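Local coordinates for protein zonadhesin (Komagataella phaffii, PDB 5FX8) that is a putative cell-surface adhesin that may take part in cell-cell contacts through an N-terminal part built from two cohesin-like domains, at residues 17-21 with 142-148; 151-157 with 297-303. All coordinates share one frame; numbering follows the deposited sequence.

Interaction 1: residues 17-21 with 142-148; sequences STAYL and VDLVALD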
loop_
_atom_site.group_PDB
_atom_site.type_symbol
_atom_site.label_atom_id
_atom_site.label_comp_id
_atom_site.label_asym_id
_atom_site.label_seq_id
_atom_site.Cartn_x
_atom_site.Cartn_y
_atom_site.Cartn_z
ATOM N N SER C 17 33.949 -28.144 41.595
ATOM C CA SER C 17 35.037 -28.496 40.700
ATOM C C SER C 17 34.980 -27.776 39.362
ATOM O O SER C 17 35.957 -27.841 38.615
ATOM C CB SER C 17 35.031 -30.002 40.466
ATOM O OG SER C 17 33.757 -30.445 40.011
ATOM N N THR C 18 33.876 -27.113 39.033
ATOM C CA THR C 18 33.747 -26.378 37.780
ATOM C C THR C 18 34.272 -24.955 37.955
ATOM O O THR C 18 33.912 -24.267 38.913
ATOM C CB THR C 18 32.284 -26.364 37.345
ATOM O OG1 THR C 18 31.878 -27.701 37.063
ATOM C CG2 THR C 18 32.098 -25.538 36.112
ATOM N N ALA C 19 35.111 -24.511 37.029
ATOM C CA ALA C 19 35.726 -23.215 37.199
ATOM C C ALA C 19 35.979 -22.585 35.846
ATOM O O ALA C 19 36.119 -23.282 34.845
ATOM C CB ALA C 19 37.036 -23.329 37.964
ATOM N N TYR C 20 36.020 -21.255 35.828
ATOM C CA TYR C 20 36.533 -20.474 34.715
ATOM C C TYR C 20 38.040 -20.307 34.848
ATOM O O TYR C 20 38.606 -20.411 35.933
ATOM C CB TYR C 20 35.886 -19.093 34.667
ATOM C CG TYR C 20 34.448 -19.087 34.303
ATOM C CD1 TYR C 20 33.898 -20.118 33.562
ATOM C CD2 TYR C 20 33.631 -18.053 34.686
ATOM C CE1 TYR C 20 32.573 -20.111 33.219
ATOM C CE2 TYR C 20 32.288 -18.039 34.343
ATOM C CZ TYR C 20 31.772 -19.068 33.613
ATOM O OH TYR C 20 30.452 -19.077 33.274
ATOM N N LEU C 21 38.695 -20.028 33.729
ATOM C CA LEU C 21 40.120 -19.787 33.811
ATOM C C LEU C 21 40.421 -18.555 34.633
ATOM O O LEU C 21 41.551 -18.396 35.096
ATOM C CB LEU C 21 40.717 -19.629 32.424
ATOM C CG LEU C 21 40.771 -20.837 31.505
ATOM C CD1 LEU C 21 41.296 -20.397 30.160
ATOM C CD2 LEU C 21 41.672 -21.874 32.099
ATOM N N VAL C 142 40.027 -30.266 38.842
ATOM C CA VAL C 142 39.057 -29.226 38.523
ATOM C C VAL C 142 38.787 -29.221 37.018
ATOM O O VAL C 142 39.708 -29.368 36.211
ATOM C CB VAL C 142 39.570 -27.859 39.017
ATOM C CG1 VAL C 142 39.022 -26.735 38.180
ATOM C CG2 VAL C 142 39.183 -27.672 40.461
ATOM N N ASP C 143 37.525 -29.031 36.639
ATOM C CA ASP C 143 37.129 -28.950 35.234
ATOM C C ASP C 143 37.145 -27.500 34.753
ATOM O O ASP C 143 36.366 -26.676 35.239
ATOM C CB ASP C 143 35.736 -29.548 35.048
ATOM C CG ASP C 143 35.425 -29.873 33.600
ATOM O OD1 ASP C 143 36.363 -30.202 32.844
ATOM O OD2 ASP C 143 34.237 -29.828 33.227
ATOM N N LEU C 144 38.014 -27.196 33.786
ATOM C CA LEU C 144 38.137 -25.844 33.244
ATOM C C LEU C 144 37.105 -25.675 32.136
ATOM O O LEU C 144 37.319 -26.051 30.984
ATOM C CB LEU C 144 39.553 -25.573 32.756
ATOM C CG LEU C 144 40.626 -25.643 33.852
ATOM C CD1 LEU C 144 41.982 -25.298 33.303
ATOM C CD2 LEU C 144 40.318 -24.771 35.061
ATOM N N VAL C 145 36.019 -25.073 32.487
ATOM C CA VAL C 145 34.826 -25.000 31.674
ATOM C C VAL C 145 34.804 -23.691 30.890
ATOM O O VAL C 145 35.399 -22.678 31.288
ATOM C CB VAL C 145 33.615 -25.139 32.608
ATOM C CG1 VAL C 145 33.246 -23.789 33.196
ATOM C CG2 VAL C 145 32.498 -25.765 31.900
ATOM N N ALA C 146 34.122 -23.720 29.748
ATOM C CA ALA C 146 33.921 -22.531 28.930
ATOM C C ALA C 146 32.789 -21.686 29.487
ATOM O O ALA C 146 31.971 -22.136 30.291
ATOM C CB ALA C 146 33.596 -22.905 27.487
ATOM N N LEU C 147 32.746 -20.448 29.030
ATOM C CA LEU C 147 31.820 -19.485 29.588
ATOM C C LEU C 147 30.393 -19.984 29.450
ATOM O O LEU C 147 30.021 -20.567 28.434
ATOM C CB LEU C 147 31.989 -18.146 28.880
ATOM C CG LEU C 147 32.602 -16.933 29.564
ATOM C CD1 LEU C 147 33.517 -17.328 30.681
ATOM C CD2 LEU C 147 33.353 -16.129 28.535
ATOM N N ASP C 148 29.595 -19.757 30.482
ATOM C CA ASP C 148 28.191 -20.144 30.466
ATOM C C ASP C 148 27.421 -19.234 29.510
ATOM O O ASP C 148 27.215 -18.052 29.797
ATOM C CB ASP C 148 27.640 -20.060 31.880
ATOM C CG ASP C 148 26.235 -20.540 31.976
ATOM O OD1 ASP C 148 25.753 -21.061 30.971
ATOM O OD2 ASP C 148 25.620 -20.435 33.050
#
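Asp143 N donates to Ser17 O at 2.8 Å, the first rung of a short parallel ladder. Ala19 then takes hold of the other strand with both of its backbone polar atoms: Ala19 N gives to Asp143 O at 3.1 Å, and Ala19 O receives Val145 N at 3.0 Å. Thr18, whose side chain shares a face of the ladder with that of Asp143, reaches Val145 just past it, the methyls Thr18 CG2 and Val145 CG1 3.6 Å apart. The opposite face carries Ala19 CB against Val142 CG1, both residues also touching Phe25 of strand 25-31.

Past the ladder Tyr20 reaches along the departing chain. With CG beside its own backbone N (chi1 -69°), the ring turns back to the chain at 145-148 although its CB points the other way. Leu147 CD1 sits almost exactly over the ring centre, 3.7 Å from the Tyr20 centroid, a CH-pi contact. Val145 O and Ala146 O lie at the ring edge. At the far end Tyr20 OH accepts Asp148 N at 3.0 Å, with an N-H...O angle of 157°, so the phenol is held at its face and its oxygen. Arg13 adds a cation-pi contact to the ring, and Asp148 OD1 bonds Ser150 OG. Leu21 CD2 touches Leu144 CD1 nearby.

Strand 18-19 thus joins the edge of strand 137-144, which pairs antiparallel with 126-132 on its other side: a small three-stranded mixed sheet of 1-3-2 order, with Tyr20 fastening the chain that leaves strand 137-144 on its way to strand 153-158.

Interaction 2: residues 151-157 with 297-303; sequences QPIKLSN and FVLDEPF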
loop_
_atom_site.group_PDB
_atom_site.type_symbol
_atom_site.label_atom_id
_atom_site.label_comp_id
_atom_site.label_asym_id
_atom_site.label_seq_id
_atom_site.Cartn_x
_atom_site.Cartn_y
_atom_site.Cartn_z
ATOM N N GLN C 151 22.654 -17.965 29.886
ATOM C CA GLN C 151 21.980 -16.969 30.684
ATOM C C GLN C 151 22.928 -15.793 30.815
ATOM O O GLN C 151 24.096 -15.911 30.444
ATOM C CB GLN C 151 21.600 -17.540 32.041
ATOM C CG GLN C 151 22.757 -18.126 32.787
ATOM C CD GLN C 151 22.376 -18.552 34.178
ATOM O OE1 GLN C 151 21.407 -18.051 34.728
ATOM N NE2 GLN C 151 23.131 -19.485 34.755
ATOM N N PRO C 152 22.475 -14.646 31.297
ATOM C CA PRO C 152 23.407 -13.545 31.538
ATOM C C PRO C 152 24.437 -13.919 32.590
ATOM O O PRO C 152 24.100 -14.445 33.649
ATOM C CB PRO C 152 22.497 -12.420 32.026
ATOM C CG PRO C 152 21.169 -12.777 31.499
ATOM C CD PRO C 152 21.088 -14.243 31.551
ATOM N N ILE C 153 25.698 -13.630 32.292
ATOM C CA ILE C 153 26.783 -13.813 33.235
ATOM C C ILE C 153 27.442 -12.464 33.507
ATOM O O ILE C 153 27.189 -11.482 32.822
ATOM C CB ILE C 153 27.810 -14.841 32.750
ATOM C CG1 ILE C 153 28.465 -14.372 31.463
ATOM C CG2 ILE C 153 27.145 -16.172 32.562
ATOM C CD1 ILE C 153 29.535 -15.288 31.000
ATOM N N LYS C 154 28.289 -12.434 34.542
ATOM C CA LYS C 154 29.040 -11.264 34.970
ATOM C C LYS C 154 30.509 -11.655 35.114
ATOM O O LYS C 154 30.807 -12.738 35.608
ATOM C CB LYS C 154 28.486 -10.740 36.290
ATOM C CG LYS C 154 28.685 -9.265 36.458
ATOM C CD LYS C 154 29.267 -8.917 37.775
ATOM C CE LYS C 154 28.353 -9.307 38.864
ATOM N NZ LYS C 154 28.936 -8.886 40.151
ATOM N N LEU C 155 31.430 -10.797 34.674
ATOM C CA LEU C 155 32.867 -11.070 34.749
ATOM C C LEU C 155 33.615 -9.873 35.333
ATOM O O LEU C 155 33.238 -8.730 35.079
ATOM C CB LEU C 155 33.436 -11.418 33.362
ATOM C CG LEU C 155 32.796 -12.616 32.642
ATOM C CD1 LEU C 155 33.408 -12.833 31.280
ATOM C CD2 LEU C 155 32.898 -13.887 33.442
ATOM N N SER C 156 34.665 -10.129 36.128
ATOM C CA SER C 156 35.514 -9.099 36.730
ATOM C C SER C 156 36.859 -9.068 36.027
ATOM O O SER C 156 37.366 -10.100 35.597
ATOM C CB SER C 156 35.796 -9.348 38.221
ATOM O OG SER C 156 34.648 -9.562 39.016
ATOM N N ASN C 157 37.467 -7.898 35.940
ATOM C CA ASN C 157 38.828 -7.808 35.434
ATOM C C ASN C 157 39.534 -6.705 36.191
ATOM O O ASN C 157 39.118 -5.549 36.130
ATOM C CB ASN C 157 38.878 -7.520 33.936
ATOM C CG ASN C 157 38.353 -8.672 33.086
ATOM O OD1 ASN C 157 39.048 -9.669 32.862
ATOM N ND2 ASN C 157 37.123 -8.525 32.582
ATOM N N PHE C 297 17.376 -11.969 36.525
ATOM C CA PHE C 297 18.598 -12.604 37.000
ATOM C C PHE C 297 19.301 -11.658 37.957
ATOM O O PHE C 297 19.258 -10.440 37.794
ATOM C CB PHE C 297 19.570 -12.959 35.858
ATOM C CG PHE C 297 18.998 -13.871 34.826
ATOM C CD1 PHE C 297 18.164 -13.384 33.841
ATOM C CD2 PHE C 297 19.317 -15.208 34.821
ATOM C CE1 PHE C 297 17.638 -14.213 32.897
ATOM C CE2 PHE C 297 18.803 -16.048 33.869
ATOM C CZ PHE C 297 17.955 -15.550 32.904
ATOM N N VAL C 298 19.955 -12.232 38.956
ATOM C CA VAL C 298 20.752 -11.482 39.914
ATOM C C VAL C 298 22.173 -12.023 39.869
ATOM O O VAL C 298 22.385 -13.240 39.925
ATOM C CB VAL C 298 20.162 -11.571 41.328
ATOM C CG1 VAL C 298 20.853 -10.600 42.248
ATOM C CG2 VAL C 298 18.698 -11.263 41.272
ATOM N N LEU C 299 23.139 -11.120 39.747
ATOM C CA LEU C 299 24.553 -11.477 39.634
ATOM C C LEU C 299 25.320 -10.677 40.686
ATOM O O LEU C 299 25.690 -9.522 40.464
ATOM C CB LEU C 299 25.061 -11.203 38.222
ATOM C CG LEU C 299 24.153 -11.627 37.066
ATOM C CD1 LEU C 299 24.637 -11.021 35.786
ATOM C CD2 LEU C 299 24.115 -13.102 36.914
ATOM N N ASP C 300 25.570 -11.289 41.839
ATOM C CA ASP C 300 26.114 -10.556 42.974
ATOM C C ASP C 300 27.557 -10.918 43.290
ATOM O O ASP C 300 28.053 -10.550 44.358
ATOM C CB ASP C 300 25.243 -10.749 44.213
ATOM C CG ASP C 300 24.778 -12.176 44.380
ATOM O OD1 ASP C 300 25.462 -13.097 43.891
ATOM O OD2 ASP C 300 23.725 -12.379 45.018
ATOM N N GLU C 301 28.249 -11.593 42.382
ATOM C CA GLU C 301 29.637 -11.972 42.628
ATOM C C GLU C 301 30.487 -10.746 42.977
ATOM O O GLU C 301 30.487 -9.768 42.216
ATOM C CB GLU C 301 30.219 -12.694 41.414
ATOM C CG GLU C 301 31.475 -13.512 41.700
ATOM C CD GLU C 301 32.303 -13.792 40.447
ATOM O OE1 GLU C 301 31.873 -13.377 39.343
ATOM O OE2 GLU C 301 33.389 -14.420 40.569
ATOM N N PRO C 302 31.204 -10.750 44.125
ATOM C CA PRO C 302 32.091 -9.637 44.490
ATOM C C PRO C 302 33.356 -9.571 43.665
ATOM O O PRO C 302 33.636 -10.464 42.864
ATOM C CB PRO C 302 32.451 -9.933 45.949
ATOM C CG PRO C 302 31.521 -10.914 46.399
ATOM C CD PRO C 302 31.080 -11.712 45.219
ATOM N N PHE C 303 34.138 -8.523 43.881
ATOM C CA PHE C 303 35.452 -8.371 43.286
ATOM C C PHE C 303 36.510 -8.367 44.376
ATOM O O PHE C 303 36.317 -7.788 45.449
ATOM C CB PHE C 303 35.551 -7.093 42.479
ATOM C CG PHE C 303 36.919 -6.815 41.941
ATOM C CD1 PHE C 303 37.440 -7.576 40.929
ATOM C CD2 PHE C 303 37.664 -5.764 42.423
ATOM C CE1 PHE C 303 38.674 -7.306 40.424
ATOM C CE2 PHE C 303 38.903 -5.493 41.918
ATOM C CZ PHE C 303 39.406 -6.261 40.919
#
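Lys154 leaves its strand with CG opposite the backbone N (chi1 -151°), and bends at chi2 and chi3 carry the ammonium group across to the chain at 299-301; Phe297, its CG beside its own N (chi1 -58°), sets its ring against Pro152. The lysine nitrogen reaches Glu301 O: the NZ-to-O distance is 2.7 Å, and the donor lies in the carbonyl plane, on a lone pair. Leu299 O is also near Lys154 NZ, at 3.3 Å. Outside the pair of segments Asn278 OD1 bonds the same nitrogen, which helps to satisfy a charge on a buried residue. The Asp300 and Glu301 carboxylates are not in contact with NZ, so Lys154 is held by a neutral backbone oxygen and a side-chain amide, while the acids would probably add a favourable field.

Pro152 lays its CD over the middle of the Phe297 ring, 3.5 Å from the centroid, and the proline crosses the ring at about a right angle, a CH-pi contact. Gln151 OE1 meets the ring edge, 3.4 Å from Phe297 CE2, with the amide plane turned 68° from the ring. Between these and the lysine lies Leu299, its CD2 3.5 Å from Pro152 O and its CD1 against Ile153 C and Lys154 CB. At the far end Ser156 CB rests 3.6 Å from Phe303 CD1.

These side chains pack together edge strands of two five-stranded antiparallel sheets, 153-158 and 294-304, along one side of what is probably a beta-sandwich, consistent with a cohesin-like domain. Strand 162-170 flanks the first, its Trp165 packing on Lys154 and Ser156; strand 275-286 flanks the second and meets Pro152 and Phe297 through Leu284.

Interaction 1 closes before interaction 2 opens, so the two lie in series, and only two residues separate 142-148 from 151-157. Their centres are about 15 Å apart, and they touch: Ile153 packs against Leu147 and Asp148, while Leu155 approaches Leu147 and Tyr20. The joint is also polar, since Asp148 OD2 bonds Gln151 NE2. Arg13 contacts Tyr20 of interaction 1 and Glu301 of interaction 2. Interaction 1 lies in a small mixed sheet whose strand 18-19 belongs to the first cohesin-like domain; interaction 2 joins the edges of two sheets in the second. The small sheet and its outgoing chain thus meet edge strand 153-158 where the two parts come together.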